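Local coordinates for SPCC18.06c protein (Schizosaccharomyces pombe, PDB 2P51) that removes poly(A) tails from mRNA as the 3'-exoribonuclease subunit of the CCR4-NOT complex, using two metal ions to release 5'-AMP, at residues A[78-83]-A[176-181]; A[94-99]-A[251-256]; A[202-207]-A[259-264]; A[219-224]-A[229-234]. All blocks are in the same frame, centred on the assembly; numbering follows the deposited sequence.

Interaction 1 of 4, residues A[78-83]-A[176-181]; sequences ANVDSL and LLKAMT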
loop_
_atom_site.group_PDB
_atom_site.type_symbol
_atom_site.label_atom_id
_atom_site.label_comp_id
_atom_site.label_asym_id
_atom_site.label_seq_id
_atom_site.Cartn_x
_atom_site.Cartn_y
_atom_site.Cartn_z
ATOM N N ALA A 78 -15.565 2.343 -8.167
ATOM C CA ALA A 78 -16.769 2.755 -7.455
ATOM C C ALA A 78 -16.466 2.890 -5.978
ATOM O O ALA A 78 -16.905 3.835 -5.321
ATOM C CB ALA A 78 -17.908 1.763 -7.695
ATOM N N ASN A 79 -15.753 1.930 -5.413
ATOM C CA ASN A 79 -15.555 1.953 -3.950
ATOM C C ASN A 79 -14.426 2.877 -3.528
ATOM O O ASN A 79 -14.583 3.626 -2.552
ATOM C CB ASN A 79 -15.320 0.508 -3.425
ATOM C CG ASN A 79 -16.641 -0.261 -3.464
ATOM O OD1 ASN A 79 -17.406 -0.166 -2.509
ATOM N ND2 ASN A 79 -16.934 -0.995 -4.525
ATOM N N VAL A 80 -13.306 2.846 -4.261
ATOM C CA VAL A 80 -12.182 3.710 -3.866
ATOM C C VAL A 80 -12.590 5.156 -3.996
ATOM O O VAL A 80 -12.228 5.981 -3.133
ATOM C CB VAL A 80 -10.917 3.403 -4.685
ATOM C CG1 VAL A 80 -9.838 4.411 -4.358
ATOM C CG2 VAL A 80 -10.387 1.995 -4.413
ATOM N N ASP A 81 -13.333 5.492 -5.056
ATOM C CA ASP A 81 -13.722 6.904 -5.179
ATOM C C ASP A 81 -14.576 7.363 -3.980
ATOM O O ASP A 81 -14.496 8.540 -3.645
ATOM C CB ASP A 81 -14.579 7.146 -6.410
ATOM C CG ASP A 81 -13.823 7.353 -7.701
ATOM O OD1 ASP A 81 -12.586 7.502 -7.730
ATOM O OD2 ASP A 81 -14.535 7.371 -8.740
ATOM N N SER A 82 -15.375 6.440 -3.411
ATOM C CA SER A 82 -16.391 6.810 -2.452
ATOM C C SER A 82 -16.045 6.672 -0.976
ATOM O O SER A 82 -16.668 7.310 -0.124
ATOM C CB SER A 82 -17.650 5.933 -2.715
ATOM O OG SER A 82 -18.281 6.551 -3.850
ATOM N N LEU A 83 -15.051 5.847 -0.698
ATOM C CA LEU A 83 -14.730 5.481 0.669
ATOM C C LEU A 83 -13.362 6.032 1.024
ATOM O O LEU A 83 -12.408 5.888 0.238
ATOM C CB LEU A 83 -14.703 3.961 0.858
ATOM C CG LEU A 83 -16.033 3.222 0.565
ATOM C CD1 LEU A 83 -15.870 1.718 0.861
ATOM C CD2 LEU A 83 -17.165 3.817 1.378
ATOM N N LEU A 176 -3.596 5.461 -3.343
ATOM C CA LEU A 176 -2.502 6.424 -3.388
ATOM C C LEU A 176 -2.710 7.353 -4.581
ATOM O O LEU A 176 -2.456 8.570 -4.476
ATOM C CB LEU A 176 -1.100 5.794 -3.450
ATOM C CG LEU A 176 -0.465 5.587 -2.051
ATOM C CD1 LEU A 176 -1.215 4.494 -1.297
ATOM C CD2 LEU A 176 1.019 5.302 -2.184
ATOM N N LEU A 177 -3.197 6.766 -5.707
ATOM C CA LEU A 177 -3.422 7.728 -6.825
ATOM C C LEU A 177 -4.522 8.705 -6.514
ATOM O O LEU A 177 -4.435 9.907 -6.853
ATOM C CB LEU A 177 -3.705 6.960 -8.129
ATOM C CG LEU A 177 -3.730 7.794 -9.415
ATOM C CD1 LEU A 177 -2.308 8.214 -9.811
ATOM C CD2 LEU A 177 -4.398 7.051 -10.565
ATOM N N LYS A 178 -5.585 8.261 -5.876
ATOM C CA LYS A 178 -6.675 9.147 -5.432
ATOM C C LYS A 178 -6.143 10.252 -4.529
ATOM O O LYS A 178 -6.462 11.435 -4.618
ATOM C CB LYS A 178 -7.754 8.327 -4.709
ATOM C CG LYS A 178 -8.780 9.136 -3.955
ATOM C CD LYS A 178 -9.793 8.241 -3.230
ATOM C CE LYS A 178 -10.851 9.107 -2.501
ATOM N NZ LYS A 178 -11.655 8.206 -1.582
ATOM N N ALA A 179 -5.277 9.911 -3.577
ATOM C CA ALA A 179 -4.721 10.901 -2.676
ATOM C C ALA A 179 -3.913 11.915 -3.479
ATOM O O ALA A 179 -4.073 13.140 -3.322
ATOM C CB ALA A 179 -3.838 10.242 -1.637
ATOM N N MET A 180 -3.038 11.443 -4.367
ATOM C CA MET A 180 -2.198 12.422 -5.066
ATOM C C MET A 180 -2.974 13.291 -6.042
ATOM O O MET A 180 -2.578 14.435 -6.244
ATOM C CB MET A 180 -1.080 11.667 -5.806
ATOM C CG MET A 180 -0.049 11.161 -4.799
ATOM S SD MET A 180 1.356 10.372 -5.627
ATOM C CE MET A 180 0.526 9.033 -6.474
ATOM N N THR A 181 -4.045 12.770 -6.658
ATOM C CA THR A 181 -4.701 13.531 -7.729
ATOM C C THR A 181 -5.932 14.307 -7.275
ATOM O O THR A 181 -6.316 15.279 -7.937
ATOM C CB THR A 181 -5.135 12.604 -8.891
ATOM O OG1 THR A 181 -6.071 11.624 -8.420
ATOM C CG2 THR A 181 -3.956 11.822 -9.470
HETATM O O HOH W 1 -13.600 9.860 -0.573
#

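Interaction 2 of 4, residues A[94-99]-A[251-256]; sequences DEEGNA and EIRSRY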
loop_
_atom_site.group_PDB
_atom_site.type_symbol
_atom_site.label_atom_id
_atom_site.label_comp_id
_atom_site.label_asym_id
_atom_site.label_seq_id
_atom_site.Cartn_x
_atom_site.Cartn_y
_atom_site.Cartn_z
ATOM N N ASP A 94 16.814 -1.057 1.669
ATOM C CA ASP A 94 17.831 -0.931 0.592
ATOM C C ASP A 94 17.650 -2.083 -0.388
ATOM O O ASP A 94 16.732 -2.922 -0.289
ATOM C CB ASP A 94 19.252 -0.827 1.153
ATOM C CG ASP A 94 19.796 -2.111 1.732
ATOM O OD1 ASP A 94 19.201 -3.209 1.647
ATOM O OD2 ASP A 94 20.880 -2.044 2.343
ATOM N N GLU A 95 18.532 -2.153 -1.384
ATOM C CA GLU A 95 18.336 -3.124 -2.458
ATOM C C GLU A 95 18.665 -4.553 -2.060
ATOM O O GLU A 95 18.476 -5.495 -2.880
ATOM C CB GLU A 95 19.245 -2.674 -3.607
ATOM C CG GLU A 95 18.807 -1.348 -4.214
ATOM C CD GLU A 95 17.701 -1.479 -5.242
ATOM O OE1 GLU A 95 17.112 -2.596 -5.393
ATOM O OE2 GLU A 95 17.443 -0.443 -5.913
ATOM N N GLU A 96 19.162 -4.706 -0.826
ATOM C CA GLU A 96 19.394 -6.093 -0.356
ATOM C C GLU A 96 18.517 -6.391 0.853
ATOM O O GLU A 96 18.774 -7.379 1.546
ATOM C CB GLU A 96 20.868 -6.287 -0.124
ATOM C CG GLU A 96 21.643 -6.534 -1.420
ATOM C CD GLU A 96 21.273 -7.732 -2.273
ATOM O OE1 GLU A 96 20.683 -8.745 -1.834
ATOM O OE2 GLU A 96 21.610 -7.683 -3.490
ATOM N N GLY A 97 17.466 -5.593 1.044
ATOM C CA GLY A 97 16.443 -5.901 2.041
ATOM C C GLY A 97 16.698 -5.373 3.436
ATOM O O GLY A 97 15.945 -5.673 4.368
ATOM N N ASN A 98 17.750 -4.567 3.609
ATOM C CA ASN A 98 17.976 -4.045 4.963
ATOM C C ASN A 98 17.097 -2.820 5.192
ATOM O O ASN A 98 17.056 -1.918 4.340
ATOM C CB ASN A 98 19.426 -3.645 5.146
ATOM C CG ASN A 98 20.375 -4.788 4.825
ATOM O OD1 ASN A 98 20.395 -5.798 5.541
ATOM N ND2 ASN A 98 21.162 -4.645 3.776
ATOM N N ALA A 99 16.418 -2.750 6.337
ATOM C CA ALA A 99 15.662 -1.575 6.704
ATOM C C ALA A 99 16.554 -0.522 7.347
ATOM O O ALA A 99 17.528 -0.897 8.006
ATOM C CB ALA A 99 14.607 -1.991 7.753
ATOM N N GLU A 251 12.683 -12.294 0.221
ATOM C CA GLU A 251 12.880 -13.757 0.334
ATOM C C GLU A 251 12.489 -14.439 -0.968
ATOM O O GLU A 251 13.190 -15.384 -1.384
ATOM C CB GLU A 251 12.062 -14.311 1.515
ATOM C CG GLU A 251 12.325 -15.780 1.794
ATOM C CD GLU A 251 13.748 -16.144 2.158
ATOM O OE1 GLU A 251 14.486 -15.207 2.549
ATOM O OE2 GLU A 251 14.120 -17.343 2.056
ATOM N N ILE A 252 11.414 -14.047 -1.624
ATOM C CA ILE A 252 10.996 -14.605 -2.915
ATOM C C ILE A 252 12.048 -14.321 -3.973
ATOM O O ILE A 252 12.421 -15.160 -4.810
ATOM C CB ILE A 252 9.621 -13.946 -3.273
ATOM C CG1 ILE A 252 8.481 -14.566 -2.443
ATOM C CG2 ILE A 252 9.362 -13.899 -4.752
ATOM C CD1 ILE A 252 7.262 -13.605 -2.689
ATOM N N ARG A 253 12.592 -13.070 -3.951
ATOM C CA ARG A 253 13.631 -12.709 -4.910
ATOM C C ARG A 253 14.828 -13.633 -4.739
ATOM O O ARG A 253 15.427 -14.113 -5.705
ATOM C CB ARG A 253 14.084 -11.269 -4.680
ATOM C CG ARG A 253 14.951 -10.756 -5.822
ATOM C CD ARG A 253 15.336 -9.293 -5.571
ATOM N NE ARG A 253 16.356 -9.280 -4.519
ATOM C CZ ARG A 253 17.046 -8.176 -4.205
ATOM N NH1 ARG A 253 16.815 -7.004 -4.826
ATOM N NH2 ARG A 253 17.950 -8.296 -3.243
ATOM N N SER A 254 15.216 -13.896 -3.487
ATOM C CA SER A 254 16.345 -14.807 -3.246
ATOM C C SER A 254 16.058 -16.247 -3.619
ATOM O O SER A 254 16.889 -16.907 -4.253
ATOM C CB SER A 254 16.673 -14.727 -1.744
ATOM O OG SER A 254 17.732 -15.616 -1.462
ATOM N N ARG A 255 14.885 -16.755 -3.211
ATOM C CA ARG A 255 14.612 -18.174 -3.419
ATOM C C ARG A 255 14.261 -18.493 -4.876
ATOM O O ARG A 255 14.707 -19.571 -5.275
ATOM C CB ARG A 255 13.459 -18.649 -2.551
ATOM C CG ARG A 255 13.768 -18.648 -1.051
ATOM C CD ARG A 255 12.846 -19.617 -0.330
ATOM N NE ARG A 255 12.899 -19.467 1.115
ATOM C CZ ARG A 255 12.434 -20.357 1.989
ATOM N NH1 ARG A 255 11.883 -21.483 1.528
ATOM N NH2 ARG A 255 12.543 -20.084 3.281
ATOM N N TYR A 256 13.507 -17.681 -5.597
ATOM C CA TYR A 256 12.985 -18.120 -6.899
ATOM C C TYR A 256 13.591 -17.351 -8.049
ATOM O O TYR A 256 13.349 -17.750 -9.203
ATOM C CB TYR A 256 11.425 -18.062 -6.936
ATOM C CG TYR A 256 10.906 -18.714 -5.658
ATOM C CD1 TYR A 256 11.281 -20.012 -5.321
ATOM C CD2 TYR A 256 10.065 -18.018 -4.817
ATOM C CE1 TYR A 256 10.855 -20.673 -4.186
ATOM C CE2 TYR A 256 9.638 -18.650 -3.658
ATOM C CZ TYR A 256 10.007 -19.951 -3.336
ATOM O OH TYR A 256 9.555 -20.490 -2.149
#

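Interaction 3 of 4, residues A[202-207]-A[259-264]; sequences KNYDIK and GSIDSR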
loop_
_atom_site.group_PDB
_atom_site.type_symbol
_atom_site.label_atom_id
_atom_site.label_comp_id
_atom_site.label_asym_id
_atom_site.label_seq_id
_atom_site.Cartn_x
_atom_site.Cartn_y
_atom_site.Cartn_z
ATOM N N LYS A 202 8.422 1.968 -11.506
ATOM C CA LYS A 202 9.017 0.647 -11.272
ATOM C C LYS A 202 8.325 0.009 -10.084
ATOM O O LYS A 202 8.571 0.426 -8.939
ATOM C CB LYS A 202 10.510 0.812 -11.012
ATOM C CG LYS A 202 11.235 -0.478 -10.639
ATOM C CD LYS A 202 12.757 -0.331 -10.699
ATOM C CE LYS A 202 13.385 -1.697 -10.570
ATOM N NZ LYS A 202 14.109 -1.993 -9.324
ATOM N N ASN A 203 7.462 -0.953 -10.356
ATOM C CA ASN A 203 6.728 -1.557 -9.222
ATOM C C ASN A 203 6.578 -3.052 -9.488
ATOM O O ASN A 203 6.620 -3.514 -10.655
ATOM C CB ASN A 203 5.423 -0.802 -9.008
ATOM C CG ASN A 203 4.407 -0.924 -10.104
ATOM O OD1 ASN A 203 3.807 -1.999 -10.268
ATOM N ND2 ASN A 203 4.104 0.089 -10.900
ATOM N N TYR A 204 6.420 -3.778 -8.393
ATOM C CA TYR A 204 6.141 -5.225 -8.439
ATOM C C TYR A 204 4.952 -5.535 -7.526
ATOM O O TYR A 204 4.898 -4.933 -6.424
ATOM C CB TYR A 204 7.335 -6.075 -7.992
ATOM C CG TYR A 204 8.558 -5.934 -8.876
ATOM C CD1 TYR A 204 8.628 -6.578 -10.108
ATOM C CD2 TYR A 204 9.627 -5.171 -8.462
ATOM C CE1 TYR A 204 9.739 -6.457 -10.921
ATOM C CE2 TYR A 204 10.735 -5.049 -9.269
ATOM C CZ TYR A 204 10.794 -5.684 -10.487
ATOM O OH TYR A 204 11.935 -5.532 -11.273
ATOM N N ASP A 205 4.090 -6.410 -7.998
ATOM C CA ASP A 205 2.971 -6.897 -7.190
ATOM C C ASP A 205 3.296 -8.339 -6.818
ATOM O O ASP A 205 3.269 -9.208 -7.702
ATOM C CB ASP A 205 1.655 -6.765 -7.955
ATOM C CG ASP A 205 0.453 -7.200 -7.138
ATOM O OD1 ASP A 205 0.611 -8.021 -6.176
ATOM O OD2 ASP A 205 -0.682 -6.760 -7.429
ATOM N N ILE A 206 3.584 -8.590 -5.552
ATOM C CA ILE A 206 3.983 -9.944 -5.115
ATOM C C ILE A 206 2.866 -10.956 -5.389
ATOM O O ILE A 206 3.183 -12.125 -5.594
ATOM C CB ILE A 206 4.346 -9.930 -3.618
ATOM C CG1 ILE A 206 5.606 -9.103 -3.347
ATOM C CG2 ILE A 206 4.483 -11.332 -3.016
ATOM C CD1 ILE A 206 5.839 -8.888 -1.846
ATOM N N LYS A 207 1.596 -10.523 -5.353
ATOM C CA LYS A 207 0.518 -11.467 -5.667
ATOM C C LYS A 207 0.558 -11.888 -7.132
ATOM O O LYS A 207 0.320 -13.059 -7.491
ATOM C CB LYS A 207 -0.866 -10.856 -5.405
ATOM C CG LYS A 207 -2.028 -11.835 -5.671
ATOM C CD LYS A 207 -2.261 -12.836 -4.575
ATOM C CE LYS A 207 -3.403 -13.793 -4.988
ATOM N NZ LYS A 207 -3.403 -14.951 -4.044
ATOM N N GLY A 259 18.248 -13.845 -6.665
ATOM C CA GLY A 259 18.738 -12.509 -6.361
ATOM C C GLY A 259 18.352 -11.416 -7.332
ATOM O O GLY A 259 18.618 -10.252 -6.982
ATOM N N SER A 260 17.780 -11.701 -8.492
ATOM C CA SER A 260 17.549 -10.721 -9.558
ATOM C C SER A 260 16.134 -10.864 -10.069
ATOM O O SER A 260 15.892 -11.881 -10.761
ATOM C CB SER A 260 18.596 -10.992 -10.639
ATOM O OG SER A 260 18.725 -10.049 -11.678
ATOM N N ILE A 261 15.186 -9.983 -9.778
ATOM C CA ILE A 261 13.803 -10.251 -10.219
ATOM C C ILE A 261 13.680 -10.221 -11.736
ATOM O O ILE A 261 14.289 -9.407 -12.431
ATOM C CB ILE A 261 12.803 -9.236 -9.635
ATOM C CG1 ILE A 261 12.581 -9.345 -8.124
ATOM C CG2 ILE A 261 11.421 -9.328 -10.281
ATOM C CD1 ILE A 261 11.610 -10.449 -7.747
ATOM N N ASP A 262 12.896 -11.083 -12.338
ATOM C CA ASP A 262 12.657 -11.159 -13.771
ATOM C C ASP A 262 11.901 -9.934 -14.235
ATOM O O ASP A 262 10.849 -9.564 -13.673
ATOM C CB ASP A 262 11.870 -12.448 -14.024
ATOM C CG ASP A 262 11.687 -12.833 -15.474
ATOM O OD1 ASP A 262 10.964 -12.083 -16.152
ATOM O OD2 ASP A 262 12.265 -13.844 -15.975
ATOM N N SER A 263 12.349 -9.277 -15.258
ATOM C CA SER A 263 11.839 -7.969 -15.707
ATOM C C SER A 263 10.446 -8.138 -16.252
ATOM O O SER A 263 9.704 -7.126 -16.302
ATOM C CB SER A 263 12.795 -7.383 -16.754
ATOM O OG SER A 263 12.642 -8.098 -17.999
ATOM N N ARG A 264 9.994 -9.338 -16.595
ATOM C CA ARG A 264 8.615 -9.525 -17.082
ATOM C C ARG A 264 7.577 -9.302 -16.003
ATOM O O ARG A 264 6.360 -9.252 -16.171
ATOM C CB ARG A 264 8.426 -10.929 -17.692
ATOM C CG ARG A 264 9.288 -11.075 -18.954
ATOM C CD ARG A 264 9.286 -12.480 -19.520
ATOM N NE ARG A 264 10.111 -13.333 -18.663
ATOM C CZ ARG A 264 10.396 -14.598 -18.965
ATOM N NH1 ARG A 264 9.917 -15.116 -20.091
ATOM N NH2 ARG A 264 11.145 -15.298 -18.138
#

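Interaction 4 of 4, residues A[219-224]-A[229-234]; sequences GLQDIA and IHRIGP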
loop_
_atom_site.group_PDB
_atom_site.type_symbol
_atom_site.label_atom_id
_atom_site.label_comp_id
_atom_site.label_asym_id
_atom_site.label_seq_id
_atom_site.Cartn_x
_atom_site.Cartn_y
_atom_site.Cartn_z
ATOM N N GLY A 219 -2.191 -16.201 0.415
ATOM C CA GLY A 219 -2.193 -14.809 0.844
ATOM C C GLY A 219 -0.938 -14.332 1.526
ATOM O O GLY A 219 -0.039 -15.124 1.803
ATOM N N LEU A 220 -0.828 -13.031 1.812
ATOM C CA LEU A 220 0.391 -12.490 2.376
ATOM C C LEU A 220 0.824 -13.202 3.643
ATOM O O LEU A 220 1.969 -13.632 3.807
ATOM C CB LEU A 220 0.124 -10.995 2.677
ATOM C CG LEU A 220 1.354 -10.217 3.107
ATOM C CD1 LEU A 220 2.357 -10.031 1.961
ATOM C CD2 LEU A 220 0.974 -8.835 3.643
ATOM N N GLN A 221 -0.091 -13.335 4.609
ATOM C CA GLN A 221 0.331 -13.952 5.874
ATOM C C GLN A 221 0.672 -15.430 5.714
ATOM O O GLN A 221 1.604 -15.929 6.360
ATOM C CB GLN A 221 -0.767 -13.723 6.913
ATOM C CG GLN A 221 -0.374 -14.283 8.276
ATOM C CD GLN A 221 0.785 -13.531 8.893
ATOM O OE1 GLN A 221 0.709 -12.293 8.945
ATOM N NE2 GLN A 221 1.839 -14.206 9.315
ATOM N N ASP A 222 -0.102 -16.148 4.861
ATOM C CA ASP A 222 0.192 -17.550 4.663
ATOM C C ASP A 222 1.553 -17.715 3.989
ATOM O O ASP A 222 2.275 -18.662 4.317
ATOM C CB ASP A 222 -0.875 -18.227 3.795
ATOM C CG ASP A 222 -2.209 -18.308 4.492
ATOM O OD1 ASP A 222 -2.256 -18.372 5.733
ATOM O OD2 ASP A 222 -3.255 -18.313 3.823
ATOM N N ILE A 223 1.960 -16.851 3.047
ATOM C CA ILE A 223 3.295 -16.943 2.502
ATOM C C ILE A 223 4.346 -16.696 3.568
ATOM O O ILE A 223 5.338 -17.450 3.657
ATOM C CB ILE A 223 3.494 -15.911 1.390
ATOM C CG1 ILE A 223 2.644 -16.218 0.168
ATOM C CG2 ILE A 223 4.972 -15.855 1.002
ATOM C CD1 ILE A 223 2.462 -15.032 -0.762
ATOM N N ALA A 224 4.155 -15.650 4.361
ATOM C CA ALA A 224 5.118 -15.422 5.414
ATOM C C ALA A 224 5.184 -16.637 6.319
ATOM O O ALA A 224 6.301 -17.008 6.666
ATOM C CB ALA A 224 4.745 -14.232 6.283
ATOM N N ILE A 229 8.862 -16.293 7.801
ATOM C CA ILE A 229 9.166 -14.881 8.024
ATOM C C ILE A 229 8.293 -14.316 9.135
ATOM O O ILE A 229 7.073 -14.420 9.125
ATOM C CB ILE A 229 8.958 -14.092 6.731
ATOM C CG1 ILE A 229 9.959 -14.525 5.636
ATOM C CG2 ILE A 229 8.959 -12.596 7.019
ATOM C CD1 ILE A 229 9.501 -14.149 4.241
ATOM N N HIS A 230 8.906 -13.714 10.142
ATOM C CA HIS A 230 8.066 -13.272 11.271
ATOM C C HIS A 230 7.528 -11.876 11.030
ATOM O O HIS A 230 8.206 -10.990 10.528
ATOM C CB HIS A 230 8.886 -13.347 12.556
ATOM C CG HIS A 230 8.454 -12.562 13.740
ATOM N ND1 HIS A 230 7.508 -13.020 14.645
ATOM C CD2 HIS A 230 8.824 -11.344 14.229
ATOM C CE1 HIS A 230 7.315 -12.126 15.609
ATOM N NE2 HIS A 230 8.108 -11.088 15.379
ATOM N N ARG A 231 6.275 -11.712 11.438
ATOM C CA ARG A 231 5.628 -10.437 11.449
ATOM C C ARG A 231 6.001 -9.631 12.691
ATOM O O ARG A 231 5.966 -10.091 13.830
ATOM C CB ARG A 231 4.096 -10.623 11.431
ATOM C CG ARG A 231 3.378 -9.259 11.443
ATOM C CD ARG A 231 1.889 -9.464 11.507
ATOM N NE ARG A 231 1.234 -9.843 10.246
ATOM C CZ ARG A 231 0.900 -9.025 9.268
ATOM N NH1 ARG A 231 1.152 -7.708 9.310
ATOM N NH2 ARG A 231 0.300 -9.555 8.208
ATOM N N ILE A 232 6.363 -8.378 12.465
ATOM C CA ILE A 232 6.542 -7.425 13.531
ATOM C C ILE A 232 5.289 -6.563 13.533
ATOM O O ILE A 232 4.949 -6.027 12.472
ATOM C CB ILE A 232 7.807 -6.565 13.297
ATOM C CG1 ILE A 232 9.122 -7.345 13.383
ATOM C CG2 ILE A 232 7.828 -5.359 14.243
ATOM C CD1 ILE A 232 10.406 -6.565 13.473
ATOM N N GLY A 233 4.561 -6.365 14.626
ATOM C CA GLY A 233 3.407 -5.466 14.604
ATOM C C GLY A 233 2.162 -6.286 14.315
ATOM O O GLY A 233 2.160 -7.503 14.074
ATOM N N PRO A 234 1.049 -5.535 14.391
ATOM C CA PRO A 234 -0.284 -6.118 14.252
ATOM C C PRO A 234 -0.704 -6.440 12.815
ATOM O O PRO A 234 -0.628 -5.581 11.947
ATOM C CB PRO A 234 -1.194 -5.023 14.837
ATOM C CG PRO A 234 -0.413 -3.751 14.727
ATOM C CD PRO A 234 1.049 -4.090 14.709
#

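Interaction 1 of 4, residues A[78-83]-A[176-181]
K178 lays its long side chain alongside V80, its CD 4.0 Å from V80 CG1, and carries its ammonium on to the carbonyls at the end of helix 69-82. The arrangement is a lysine reaching across to the C-terminal end of a neighbouring helix, joining helices 69-82 and 170-181 of the DEDD nuclease fold. With CG anti to the backbone N (chi1 168°) and every later torsion also extended, K178 is a straight rod that reaches from one helix to the other; V80 and the lysine point in opposite directions and slide past one another. At the tip, K178 NZ donates to V80 O at 2.8 Å, nearly along the C=O axis. L83 O is also close, 3.0 Å from K178 NZ, and it accepts a hydrogen bond from the hydroxyl of Y175, a residue of the lysine's own helix. A cluster of carbonyls at a helix C-terminus is a partly negative place, so the ammonium probably meets a favourable field there as well as a bond. D81 turns away, and its OD1 takes the backbone N-H of L185 instead. V80 also packs on Y171, A174 and Y175, in the helix that carries the metal ligand D172. One water joins the group: it accepts from K178 NZ at 2.7 Å and gives a weak, 3.5 Å bond to D81 O.

Interaction 2 of 4, residues A[94-99]-A[251-256]
R253 reaches out from helix 238-257 and takes hold of the turn at E95 and E96. Its two terminal nitrogens pinch one acceptor: R253 NH2 lies 2.9 Å and R253 NH1 3.0 Å from E95 O. The arginine grips end-on, and E95 O lies at the edge of the guanidinium, in its plane. The second partner of NH2 is a carboxylate, E96 OE1, in a 3.1 Å salt bridge. E96 starts off away from the helix, and a bend at chi2 (-60°) brings its carboxylate back over, its plane turned 56° from the guanidinium. The turn itself is a type I beta turn from D94 to G97, in the loop between strands 87-93 and 105-109 of the DEDD nuclease sheet, and an Asx turn is built into it. D94 OD1 accepts from E96 N and N98 N, which come in from opposite faces of the carboxylate, while D94 OD2 uses its syn lone pair for N98 ND2. A leucine in place of R253 would probably leave E95 O without either of its guanidinium donors and E96 without its opposite charge, so that the loop could drift from the helix. On the same helix R255 NE meets E251 OE2, one turn back, on its anti lone pair at 2.6 Å, a nearly straight salt bridge.

Interaction 3 of 4, residues A[202-207]-A[259-264]
Strand 203-205 and the loop 259-264 pass with their backbones well apart, Y204 CA and I261 CA being 9.3 Å from each other, so the contact is made mainly by side chains. Y204 sends its ring out from the strand, CG anti to the carbonyl carbon (chi1 -63°), and I261 sends its side chain back past it. The touching branch of the isoleucine is CG2, which comes obliquely against the CE1 corner of the ring, with I261 CG2 and Y204 CE1 only 3.4 Å apart; the same methyl lies 3.7 Å from Y204 CZ. Were Y204 an alanine, a gap would probably open beside that methyl, which would lose the ring it lies against. The loop keeps its own shape through D262, whose OD1 accepts from R264 N in an Asx turn. R264 then folds back and grips the carboxylate side-on, R264 NE to D262 OD1 and R264 NH2 to D262 OD2, the latter a 2.8 Å salt bridge. On the other segment D205 is the N-cap of helix 206-213, D205 OD1 taking K207 N at 2.8 Å. The strand is the outermost on its side of the DEDD nuclease sheet, bonded to strand 163-166; Y204 also packs on T163 and I165 of that strand, and I261 leans on F249 and R253 of helix 238-257.

Interaction 4 of 4, residues A[219-224]-A[229-234]
R231 grips Q221 side-on: two of its nitrogens close on a single oxygen, with R231 NE 2.8 Å and R231 NH2 2.9 Å from Q221 OE1. The oxygen lies at the edge of the guanidinium, close to its plane, while the amide plane is turned 41° from it. Both chains bend to meet. Q221 leaves helix 220-226 with CG anti to the backbone N and then kinks at chi2 (67°), which swings the amide round towards the loop. R231 runs out fully extended through CB, CG and CD, and a kink at chi3 (-78°) turns its NE edge to the glutamine. The rotation of the amide is fixed from its other end too, for Q221 NE2 donates to D225 OD1, putting the oxygen on the arginine's side. With Q221 holding NE and NH2, NH1 is directed to D241 OD1 in a salt bridge and bonds S240 OG as well. D241 is a ligand of one of the bound magnesium ions, together with D51 and E53, so R231 is a second-shell residue beside the catalytic site, its side chain about 7 Å from a bound magnesium ion. Nearer the helix end, I229 N bonds A224 O at 2.9 Å, and A224 CB fits against I229 CB, 4.2 Å away, where the loop turns back beside the helix. Helix 238-257 backs this pair: Q221 and R231 both pack on its L244, and L220 reaches its T245 and I248.

Overall arrangement
Interactions 2 and 3 lie on the same side of the chain's centre, and with interaction 4 they gather around helix 238-257. Interactions 2 and 3 touch directly: R253 O lies 3.0 Å from G259 N in a probable hydrogen bond, and R253 CG packs on I261 CG1. Interaction 4, nested in the chain loops closed by both, touches interaction 2 where I229 CD1 meets E251 CB at 3.7 Å. Interaction 1 stands apart, its centre about 30 Å from that of interaction 2 and 27 Å from that of interaction 4. Both interaction 1 and interaction 4 come near the metal site: the side chain of V80 is about 11 Å, and that of R231 about 7 Å, from a bound magnesium ion.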